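Local coordinates for inositol dehydrogenase (Lactobacillus casei, PDB 4N54), which probably catalyses the NAD-dependent oxidation of scyllo-inositol to an inosose, holding cofactor and sugar alcohol together in one active site, at residues Q43-V48 with L60-V65; S166-A171 with A248-A253; G215-Y220 with G227-G232. All coordinates share one frame; numbering follows the deposited sequence.

Contact 1 of 3, residues Q43-V48 with L60-V65. With NAI (1,4-dihydronicotinamide adenine dinucleotide), chain E.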
loop_
_atom_site.group_PDB
_atom_site.type_symbol
_atom_site.label_atom_id
_atom_site.label_comp_id
_atom_site.label_asym_id
_atom_site.label_seq_id
_atom_site.Cartn_x
_atom_site.Cartn_y
_atom_site.Cartn_z
ATOM N N GLN A 43 -7.690 -37.116 -23.066
ATOM C CA GLN A 43 -7.541 -38.395 -23.725
ATOM C C GLN A 43 -6.308 -38.426 -24.611
ATOM O O GLN A 43 -5.610 -39.423 -24.665
ATOM C CB GLN A 43 -8.793 -38.702 -24.538
ATOM C CG GLN A 43 -8.711 -39.923 -25.424
ATOM C CD GLN A 43 -8.792 -41.208 -24.657
ATOM O OE1 GLN A 43 -9.217 -41.234 -23.511
ATOM N NE2 GLN A 43 -8.382 -42.286 -25.284
ATOM N N ALA A 44 -6.030 -37.327 -25.287
ATOM C CA ALA A 44 -4.992 -37.334 -26.294
ATOM C C ALA A 44 -4.078 -36.126 -26.232
ATOM O O ALA A 44 -4.475 -35.072 -25.773
ATOM C CB ALA A 44 -5.619 -37.444 -27.659
ATOM N N ALA A 45 -2.854 -36.286 -26.718
ATOM C CA ALA A 45 -1.883 -35.204 -26.720
ATOM C C ALA A 45 -0.946 -35.273 -27.914
ATOM O O ALA A 45 -0.484 -36.334 -28.291
ATOM C CB ALA A 45 -1.103 -35.193 -25.431
ATOM N N THR A 46 -0.671 -34.122 -28.502
ATOM C CA THR A 46 0.156 -34.038 -29.685
ATOM C C THR A 46 1.317 -33.098 -29.418
ATOM O O THR A 46 1.137 -32.052 -28.815
ATOM C CB THR A 46 -0.656 -33.496 -30.860
ATOM O OG1 THR A 46 -1.750 -34.367 -31.135
ATOM C CG2 THR A 46 0.186 -33.373 -32.078
ATOM N N SER A 47 2.509 -33.476 -29.857
ATOM C CA SER A 47 3.677 -32.634 -29.711
ATOM C C SER A 47 4.827 -33.114 -30.560
ATOM O O SER A 47 4.963 -34.292 -30.827
ATOM C CB SER A 47 4.147 -32.595 -28.270
ATOM O OG SER A 47 5.335 -31.854 -28.178
ATOM N N VAL A 48 5.675 -32.187 -30.955
ATOM C CA VAL A 48 6.849 -32.517 -31.726
ATOM C C VAL A 48 8.032 -32.836 -30.819
ATOM O O VAL A 48 9.163 -32.907 -31.270
ATOM C CB VAL A 48 7.204 -31.379 -32.689
ATOM C CG1 VAL A 48 6.147 -31.244 -33.747
ATOM C CG2 VAL A 48 7.358 -30.102 -31.945
ATOM N N LEU A 60 0.354 -37.842 -16.519
ATOM C CA LEU A 60 -1.049 -37.476 -16.601
ATOM C C LEU A 60 -1.969 -38.612 -17.041
ATOM O O LEU A 60 -3.183 -38.491 -16.958
ATOM C CB LEU A 60 -1.231 -36.249 -17.488
ATOM C CG LEU A 60 -0.427 -35.032 -17.058
ATOM C CD1 LEU A 60 -0.723 -33.861 -17.935
ATOM C CD2 LEU A 60 -0.706 -34.688 -15.626
ATOM N N GLY A 61 -1.394 -39.716 -17.497
ATOM C CA GLY A 61 -2.182 -40.883 -17.832
ATOM C C GLY A 61 -2.880 -40.737 -19.160
ATOM O O GLY A 61 -3.987 -41.219 -19.355
ATOM N N VAL A 62 -2.217 -40.057 -20.077
ATOM C CA VAL A 62 -2.754 -39.826 -21.399
ATOM C C VAL A 62 -2.613 -41.080 -22.241
ATOM O O VAL A 62 -1.520 -41.626 -22.374
ATOM C CB VAL A 62 -2.023 -38.690 -22.068
ATOM C CG1 VAL A 62 -2.318 -38.667 -23.544
ATOM C CG2 VAL A 62 -2.416 -37.396 -21.427
ATOM N N GLU A 63 -3.721 -41.527 -22.819
ATOM C CA GLU A 63 -3.773 -42.807 -23.499
ATOM C C GLU A 63 -3.184 -42.794 -24.898
ATOM O O GLU A 63 -2.499 -43.728 -25.285
ATOM C CB GLU A 63 -5.203 -43.298 -23.534
ATOM C CG GLU A 63 -5.899 -43.085 -22.220
ATOM C CD GLU A 63 -7.321 -43.580 -22.212
ATOM O OE1 GLU A 63 -7.879 -43.789 -23.300
ATOM O OE2 GLU A 63 -7.873 -43.772 -21.111
ATOM N N GLU A 64 -3.434 -41.725 -25.644
ATOM C CA GLU A 64 -3.031 -41.660 -27.038
ATOM C C GLU A 64 -2.161 -40.460 -27.363
ATOM O O GLU A 64 -2.553 -39.331 -27.124
ATOM C CB GLU A 64 -4.268 -41.624 -27.930
ATOM C CG GLU A 64 -5.268 -42.700 -27.636
ATOM C CD GLU A 64 -6.538 -42.514 -28.402
ATOM O OE1 GLU A 64 -6.536 -42.770 -29.616
ATOM O OE2 GLU A 64 -7.538 -42.106 -27.792
ATOM N N VAL A 65 -0.995 -40.709 -27.944
ATOM C CA VAL A 65 -0.041 -39.647 -28.235
ATOM C C VAL A 65 0.247 -39.542 -29.725
ATOM O O VAL A 65 0.115 -40.511 -30.450
ATOM C CB VAL A 65 1.268 -39.839 -27.459
ATOM C CG1 VAL A 65 1.035 -39.642 -25.983
ATOM C CG2 VAL A 65 1.820 -41.201 -27.708
HETATM P PA NAI E . 6.191 -23.506 -26.097
HETATM O O1A NAI E . 7.132 -23.246 -27.151
HETATM O O2A NAI E . 6.549 -23.478 -24.683
HETATM O O5B NAI E . 5.465 -24.841 -26.339
HETATM C C5B NAI E . 5.208 -25.289 -27.633
HETATM C C4B NAI E . 4.615 -26.676 -27.631
HETATM O O4B NAI E . 4.010 -26.863 -28.894
HETATM C C3B NAI E . 5.645 -27.777 -27.517
HETATM O O3B NAI E . 5.026 -28.869 -26.894
HETATM C C2B NAI E . 5.898 -28.217 -28.926
HETATM O O2B NAI E . 6.240 -29.585 -28.931
HETATM C C1B NAI E . 4.538 -28.008 -29.536
HETATM N N9A NAI E . 4.600 -27.813 -30.979
HETATM C C8A NAI E . 5.352 -26.939 -31.613
HETATM N N7A NAI E . 5.172 -27.007 -32.936
HETATM C C5A NAI E . 4.260 -27.936 -33.157
HETATM C C6A NAI E . 3.599 -28.508 -34.331
HETATM N N6A NAI E . 3.909 -28.061 -35.528
HETATM N N1A NAI E . 2.689 -29.465 -34.166
HETATM C C2A NAI E . 2.396 -29.891 -32.940
HETATM N N3A NAI E . 2.948 -29.414 -31.821
HETATM C C4A NAI E . 3.881 -28.461 -31.862
HETATM O O3 NAI E . 5.032 -22.466 -26.349
HETATM P PN NAI E . 4.074 -21.893 -25.260
HETATM O O1N NAI E . 4.772 -20.875 -24.524
HETATM O O2N NAI E . 3.425 -22.971 -24.564
HETATM O O5D NAI E . 2.992 -21.198 -26.156
HETATM C C5D NAI E . 1.874 -21.883 -26.677
HETATM C C4D NAI E . 0.761 -20.969 -27.162
HETATM O O4D NAI E . 0.074 -20.454 -26.053
HETATM C C3D NAI E . 1.244 -19.797 -27.979
HETATM O O3D NAI E . 0.348 -19.581 -29.039
HETATM C C2D NAI E . 1.195 -18.666 -26.995
HETATM O O2D NAI E . 0.955 -17.423 -27.619
HETATM C C1D NAI E . 0.085 -19.068 -26.050
HETATM N N1N NAI E . 0.333 -18.682 -24.686
HETATM C C2N NAI E . -0.619 -18.047 -24.070
HETATM C C3N NAI E . -0.512 -17.633 -22.774
HETATM C C7N NAI E . -1.641 -16.890 -22.154
HETATM O O7N NAI E . -1.417 -16.164 -21.262
HETATM N N7N NAI E . -2.871 -17.012 -22.567
HETATM C C4N NAI E . 0.742 -17.909 -21.998
HETATM C C5N NAI E . 1.706 -18.633 -22.792
HETATM C C6N NAI E . 1.462 -18.988 -24.092
#

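Contact 2 of 3, residues S166-A171 with A248-A253. With 2H3 ((1r,2r,3r,4r,5r,6r)-cyclohexane-1,2,3,4,5,6-hexol), chain F.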
loop_
_atom_site.group_PDB
_atom_site.type_symbol
_atom_site.label_atom_id
_atom_site.label_comp_id
_atom_site.label_asym_id
_atom_site.label_seq_id
_atom_site.Cartn_x
_atom_site.Cartn_y
_atom_site.Cartn_z
ATOM N N SER A 166 2.005 -4.987 -19.811
ATOM C CA SER A 166 2.265 -6.414 -19.746
ATOM C C SER A 166 3.760 -6.673 -19.897
ATOM O O SER A 166 4.288 -6.705 -20.989
ATOM C CB SER A 166 1.489 -7.178 -20.805
ATOM O OG SER A 166 0.108 -6.950 -20.726
ATOM N N ILE A 167 4.437 -6.836 -18.780
ATOM C CA ILE A 167 5.878 -6.965 -18.793
ATOM C C ILE A 167 6.282 -8.267 -18.131
ATOM O O ILE A 167 6.086 -8.450 -16.946
ATOM C CB ILE A 167 6.530 -5.777 -18.107
ATOM C CG1 ILE A 167 5.926 -4.482 -18.627
ATOM C CG2 ILE A 167 8.035 -5.789 -18.318
ATOM C CD1 ILE A 167 6.476 -3.277 -18.032
ATOM N N ASP A 168 6.813 -9.184 -18.929
ATOM C CA ASP A 168 7.271 -10.475 -18.448
ATOM C C ASP A 168 8.412 -10.316 -17.450
ATOM O O ASP A 168 9.099 -9.324 -17.457
ATOM C CB ASP A 168 7.723 -11.355 -19.617
ATOM C CG ASP A 168 6.744 -12.443 -19.944
ATOM O OD1 ASP A 168 5.920 -12.777 -19.090
ATOM O OD2 ASP A 168 6.811 -12.989 -21.051
ATOM N N PRO A 169 8.613 -11.318 -16.596
ATOM C CA PRO A 169 9.688 -11.304 -15.617
ATOM C C PRO A 169 11.048 -11.555 -16.243
ATOM O O PRO A 169 11.172 -12.400 -17.102
ATOM C CB PRO A 169 9.338 -12.484 -14.732
ATOM C CG PRO A 169 8.637 -13.384 -15.588
ATOM C CD PRO A 169 7.827 -12.550 -16.487
ATOM N N ALA A 170 12.051 -10.832 -15.776
ATOM C CA ALA A 170 13.420 -11.040 -16.202
ATOM C C ALA A 170 13.867 -12.460 -15.901
ATOM O O ALA A 170 14.645 -13.023 -16.628
ATOM C CB ALA A 170 14.309 -10.066 -15.553
ATOM N N ALA A 171 13.323 -13.037 -14.843
ATOM C CA ALA A 171 13.614 -14.403 -14.479
ATOM C C ALA A 171 13.140 -15.402 -15.527
ATOM O O ALA A 171 13.671 -16.485 -15.618
ATOM C CB ALA A 171 13.020 -14.733 -13.133
ATOM N N ALA A 248 4.658 -2.954 -23.169
ATOM C CA ALA A 248 4.927 -4.370 -23.076
ATOM C C ALA A 248 6.421 -4.567 -23.056
ATOM O O ALA A 248 7.167 -3.699 -23.470
ATOM C CB ALA A 248 4.326 -5.102 -24.200
ATOM N N GLY A 249 6.848 -5.718 -22.563
ATOM C CA GLY A 249 8.251 -5.956 -22.333
ATOM C C GLY A 249 8.596 -7.339 -21.857
ATOM O O GLY A 249 7.729 -8.131 -21.555
ATOM N N ARG A 250 9.886 -7.625 -21.807
ATOM C CA ARG A 250 10.351 -8.927 -21.393
ATOM C C ARG A 250 11.315 -8.830 -20.218
ATOM O O ARG A 250 11.837 -9.827 -19.775
ATOM C CB ARG A 250 11.006 -9.665 -22.554
ATOM C CG ARG A 250 10.154 -9.844 -23.786
ATOM C CD ARG A 250 8.998 -10.778 -23.578
ATOM N NE ARG A 250 8.242 -11.004 -24.793
ATOM C CZ ARG A 250 7.195 -11.810 -24.893
ATOM N NH1 ARG A 250 6.760 -12.478 -23.850
ATOM N NH2 ARG A 250 6.591 -11.965 -26.048
ATOM N N ASN A 251 11.517 -7.628 -19.708
ATOM C CA ASN A 251 12.461 -7.401 -18.625
ATOM C C ASN A 251 11.899 -6.670 -17.417
ATOM O O ASN A 251 12.275 -5.557 -17.135
ATOM C CB ASN A 251 13.697 -6.671 -19.131
ATOM C CG ASN A 251 14.769 -6.558 -18.091
ATOM O OD1 ASN A 251 14.943 -7.436 -17.277
ATOM N ND2 ASN A 251 15.477 -5.470 -18.113
ATOM N N ALA A 252 11.003 -7.319 -16.696
ATOM C CA ALA A 252 10.550 -6.772 -15.428
ATOM C C ALA A 252 11.375 -7.403 -14.313
ATOM O O ALA A 252 11.373 -8.603 -14.143
ATOM C CB ALA A 252 9.095 -7.002 -15.230
ATOM N N ALA A 253 12.100 -6.575 -13.584
ATOM C CA ALA A 253 13.012 -7.044 -12.546
ATOM C C ALA A 253 12.312 -7.542 -11.296
ATOM O O ALA A 253 12.874 -8.303 -10.536
ATOM C CB ALA A 253 13.991 -5.972 -12.185
HETATM O O3 2H3 F . 0.720 -14.023 -21.070
HETATM C C3 2H3 F . 1.813 -13.982 -21.907
HETATM C C4 2H3 F . 3.033 -14.535 -21.223
HETATM O O4 2H3 F . 3.403 -13.699 -20.198
HETATM C C5 2H3 F . 4.208 -14.550 -22.157
HETATM O O5 2H3 F . 5.322 -15.041 -21.539
HETATM C C6 2H3 F . 3.895 -15.362 -23.370
HETATM O O6 2H3 F . 4.961 -15.385 -24.216
HETATM C C1 2H3 F . 2.738 -14.813 -24.124
HETATM O O1 2H3 F . 2.414 -15.720 -25.097
HETATM C C2 2H3 F . 1.427 -14.698 -23.158
HETATM O O2 2H3 F . 0.412 -14.019 -23.772
HETATM O O HOH W 1 11.400 -12.660 -19.914
HETATM O O HOH W 2 12.006 -11.430 -12.637
#

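Contact 3 of 3, residues G215-Y220 with G227-G232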
loop_
_atom_site.group_PDB
_atom_site.type_symbol
_atom_site.label_atom_id
_atom_site.label_comp_id
_atom_site.label_asym_id
_atom_site.label_seq_id
_atom_site.Cartn_x
_atom_site.Cartn_y
_atom_site.Cartn_z
ATOM N N GLY A 215 9.981 1.579 -29.320
ATOM C CA GLY A 215 10.603 0.415 -28.717
ATOM C C GLY A 215 12.092 0.562 -28.501
ATOM O O GLY A 215 12.717 1.446 -29.064
ATOM N N LEU A 216 12.652 -0.320 -27.676
ATOM C CA LEU A 216 14.034 -0.211 -27.223
ATOM C C LEU A 216 14.556 -1.529 -26.648
ATOM O O LEU A 216 13.842 -2.242 -25.976
ATOM C CB LEU A 216 14.166 0.908 -26.189
ATOM C CG LEU A 216 15.514 1.188 -25.521
ATOM C CD1 LEU A 216 16.580 1.547 -26.529
ATOM C CD2 LEU A 216 15.397 2.278 -24.494
ATOM N N ASN A 217 15.799 -1.848 -26.967
ATOM C CA ASN A 217 16.509 -2.966 -26.381
ATOM C C ASN A 217 17.764 -2.410 -25.725
ATOM O O ASN A 217 18.502 -1.648 -26.334
ATOM C CB ASN A 217 16.877 -4.007 -27.437
ATOM C CG ASN A 217 15.692 -4.769 -27.957
ATOM O OD1 ASN A 217 14.599 -4.249 -28.036
ATOM N ND2 ASN A 217 15.911 -6.011 -28.313
ATOM N N ARG A 218 17.997 -2.768 -24.474
ATOM C CA ARG A 218 19.051 -2.121 -23.713
ATOM C C ARG A 218 19.692 -3.022 -22.656
ATOM O O ARG A 218 20.773 -2.743 -22.178
ATOM C CB ARG A 218 18.515 -0.835 -23.097
ATOM C CG ARG A 218 19.556 0.067 -22.529
ATOM C CD ARG A 218 19.044 1.460 -22.307
ATOM N NE ARG A 218 19.063 2.254 -23.520
ATOM C CZ ARG A 218 18.659 3.513 -23.596
ATOM N NH1 ARG A 218 18.199 4.140 -22.529
ATOM N NH2 ARG A 218 18.723 4.148 -24.744
ATOM N N ALA A 219 19.036 -4.122 -22.339
ATOM C CA ALA A 219 19.468 -4.981 -21.255
ATOM C C ALA A 219 20.011 -6.339 -21.701
ATOM O O ALA A 219 21.055 -6.755 -21.257
ATOM C CB ALA A 219 18.339 -5.175 -20.300
ATOM N N TYR A 220 19.276 -7.022 -22.566
ATOM C CA TYR A 220 19.604 -8.376 -22.972
ATOM C C TYR A 220 19.830 -8.505 -24.469
ATOM O O TYR A 220 18.891 -8.631 -25.228
ATOM C CB TYR A 220 18.519 -9.351 -22.527
ATOM C CG TYR A 220 18.446 -9.524 -21.047
ATOM C CD1 TYR A 220 17.727 -8.648 -20.265
ATOM C CD2 TYR A 220 19.099 -10.555 -20.426
ATOM C CE1 TYR A 220 17.667 -8.794 -18.919
ATOM C CE2 TYR A 220 19.040 -10.705 -19.081
ATOM C CZ TYR A 220 18.329 -9.821 -18.333
ATOM O OH TYR A 220 18.269 -9.972 -16.985
ATOM N N GLY A 227 15.793 -11.444 -32.786
ATOM C CA GLY A 227 14.816 -10.599 -33.432
ATOM C C GLY A 227 13.588 -10.332 -32.586
ATOM O O GLY A 227 12.469 -10.428 -33.077
ATOM N N GLU A 228 13.793 -10.005 -31.317
ATOM C CA GLU A 228 12.682 -9.705 -30.440
ATOM C C GLU A 228 12.867 -8.373 -29.771
ATOM O O GLU A 228 13.971 -7.973 -29.484
ATOM C CB GLU A 228 12.511 -10.794 -29.394
ATOM C CG GLU A 228 11.986 -12.091 -29.936
ATOM C CD GLU A 228 10.473 -12.148 -29.987
ATOM O OE1 GLU A 228 9.824 -11.178 -29.594
ATOM O OE2 GLU A 228 9.937 -13.172 -30.415
ATOM N N LEU A 229 11.765 -7.690 -29.519
ATOM C CA LEU A 229 11.797 -6.435 -28.809
ATOM C C LEU A 229 11.764 -6.646 -27.299
ATOM O O LEU A 229 11.008 -7.455 -26.790
ATOM C CB LEU A 229 10.630 -5.561 -29.243
ATOM C CG LEU A 229 10.580 -4.120 -28.770
ATOM C CD1 LEU A 229 11.762 -3.331 -29.264
ATOM C CD2 LEU A 229 9.302 -3.477 -29.221
ATOM N N GLU A 230 12.595 -5.897 -26.604
ATOM C CA GLU A 230 12.743 -6.022 -25.175
ATOM C C GLU A 230 11.694 -5.234 -24.427
ATOM O O GLU A 230 11.123 -5.737 -23.488
ATOM C CB GLU A 230 14.133 -5.549 -24.768
ATOM C CG GLU A 230 14.426 -5.499 -23.305
ATOM C CD GLU A 230 15.836 -5.052 -23.054
ATOM O OE1 GLU A 230 16.713 -5.912 -23.113
ATOM O OE2 GLU A 230 16.067 -3.861 -22.831
ATOM N N THR A 231 11.473 -3.993 -24.846
ATOM C CA THR A 231 10.431 -3.147 -24.289
ATOM C C THR A 231 9.801 -2.234 -25.338
ATOM O O THR A 231 10.487 -1.501 -26.025
ATOM C CB THR A 231 10.947 -2.268 -23.122
ATOM O OG1 THR A 231 11.761 -3.040 -22.235
ATOM C CG2 THR A 231 9.782 -1.685 -22.335
ATOM N N GLY A 232 8.480 -2.285 -25.437
ATOM C CA GLY A 232 7.731 -1.412 -26.309
ATOM C C GLY A 232 6.711 -0.527 -25.617
ATOM O O GLY A 232 6.157 -0.878 -24.582
HETATM O O HOH W 3 14.281 -2.122 -23.044
#

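Contact 1 of 3, residues Q43-V48 with L60-V65
The side-chain amide of Gln43 reaches across to the carboxylates of Glu63 and Glu64. CG lies anti to the backbone N (chi1 172°) and the chain then bends at chi2, which carries NE2 between the two acids. NE2 gives Glu64 OE2 a nearly straight hydrogen bond of 2.7 Å, lying in the amide plane and meeting the oxygen on its anti side, with the two planes 72° apart. A second bond from NE2 comes down on Glu63 OE1 from above that carboxylate; at 2.5 Å it is unusually short, so its exact length is doubtful. Lys41 forms a salt bridge with the other oxygen of Glu63. Replacing Gln43 by an alanine removes this amide, which would probably leave the Glu63 and Glu64 carboxylates without the donor they share.

Backbone bonds set the parallel pairing. Ala45 N donates to Glu64 O (3.1 Å), while Gln43 O receives weak bonds from the amides of Glu63 and Glu64. Val65 CA adds a C-H...O contact of 3.3 Å to Ala45 O.

Apolar contact is slight: Val62 CG1 rests 4.1 Å from Ala45 CB.

Beyond the paired residues, Ser47 OG is hydrogen-bonded to O2B of the adenosine ribose of the cofactor at 2.6 Å, and Glu52 also binds that serine hydroxyl.

Strands 40-46 and 64-66 are the ends of a beta-alpha-beta unit of the Rossmann fold. Helix 50-60 packs on Val62 and Val65, helix 69-75 covers Ala44, and strand 15-20 flanks 40-46 on its other edge.

Contact 2 of 3, residues S166-A171 with A248-A253
Asp168 OD2 is gripped by Arg250 NH1 and by a hydroxyl of the bound scyllo-inositol. That hydroxyl, O5 of the inositol, donates to Asp168 OD2 at 2.6 Å. The salt bridge from Arg250 NH1 to Asp168 OD2 measures 2.8 Å; it leaves the guanidinium almost in plane and reaches the carboxylate on its anti side, somewhat out of the carboxylate plane, the two side chains lying alongside each other and pointing the same way. The second oxygen, Asp168 OD1, accepts from hydroxyl O4 (2.9 Å), so the aspartate holds two neighbouring hydroxyls at once. Arg250 adds a weak bond from NH1 to O6, while its NH2 is tied to Asp191, another residue of the inositol pocket.

Parallel backbone pairing brings these side chains level. Asp168 N donates to Gly249 O (3.0 Å); one residue is then gained on the second segment, a beta bulge at the corner around Arg250, and Ala252 N donates to Asp168 O at 2.9 Å. A water bridges Pro169 O and Arg250 O, which both accept from it. Ala170 N ends the ladder on Ala252 O.

On the side away from the sugar, Ile167 CG2 presses against Ala252 CB at 3.5 Å, tighter than normal carbon packing.

Strand 159-169 runs here between 243-249 and 257-264 in the mixed sheet of the C-terminal domain. Helix 188-191 packs on Ala248 and Arg250, and Asn251 ND2 extends to Thr265 O of the second subunit.

Contact 3 of 3, residues G215-Y220 with G227-G232
With CG anti to the backbone N (chi1 175°) and the chain straight beyond it (chi2 178°), Glu230 stretches to the backbone amides of Arg218, Ala219 and Tyr220. Its carboxylate gathers all three: OE2 takes Arg218 N at 2.8 Å from above the carboxylate plane, OE1 takes Tyr220 N at 2.8 Å, and Ala219 N is shared between the two oxygens on their syn lone pairs. Such a set of amides would probably stabilise the buried negative charge and fix the turn of the chain. A water donates to both Glu230 OE2 and Leu216 O and accepts from Thr231 OG1.

Asn217 answers in the opposite sense, its side-chain amide binding the backbone of 227-232. Its ND2 donates to Glu228 O at 3.0 Å, in the planes of both groups, while OD1 receives Glu230 N from above its carbonyl plane. Leu229 CD1 lies against this amide, 3.2 Å from Asn217 OD1.

Leu216 and Thr231 form a hydrogen-bonded antiparallel pair, Leu216 N to Thr231 O (3.0 Å) and back. The two segments close a hairpin-like connection between antiparallel neighbours 208-216 and 231-238 of the C-terminal sheet, whose loop carries the short helix 222-225, ended by a Schellman motif at Gly227.

How the contacts relate
Along the chain contact 1 closes first, within the Rossmann-fold domain; contact 3 is then nested inside the loop that contact 2 closes, both in the C-terminal domain. Contact 1 stands apart, its centre 32 Å from that of contact 2 and 37 Å from that of contact 3, on a different sheet. Contacts 2 and 3 are 10 Å apart by centres and join through neighbouring strands 243-249 and 231-238, with probable backbone hydrogen bonds Gly232 to Ala248 and Arg250 to Glu230. Contact 1 thus serves the adenosine end of the cofactor and contact 2 the inositol, while contact 3 lies beside contact 2 in the same sheet; both of these touch the second subunit.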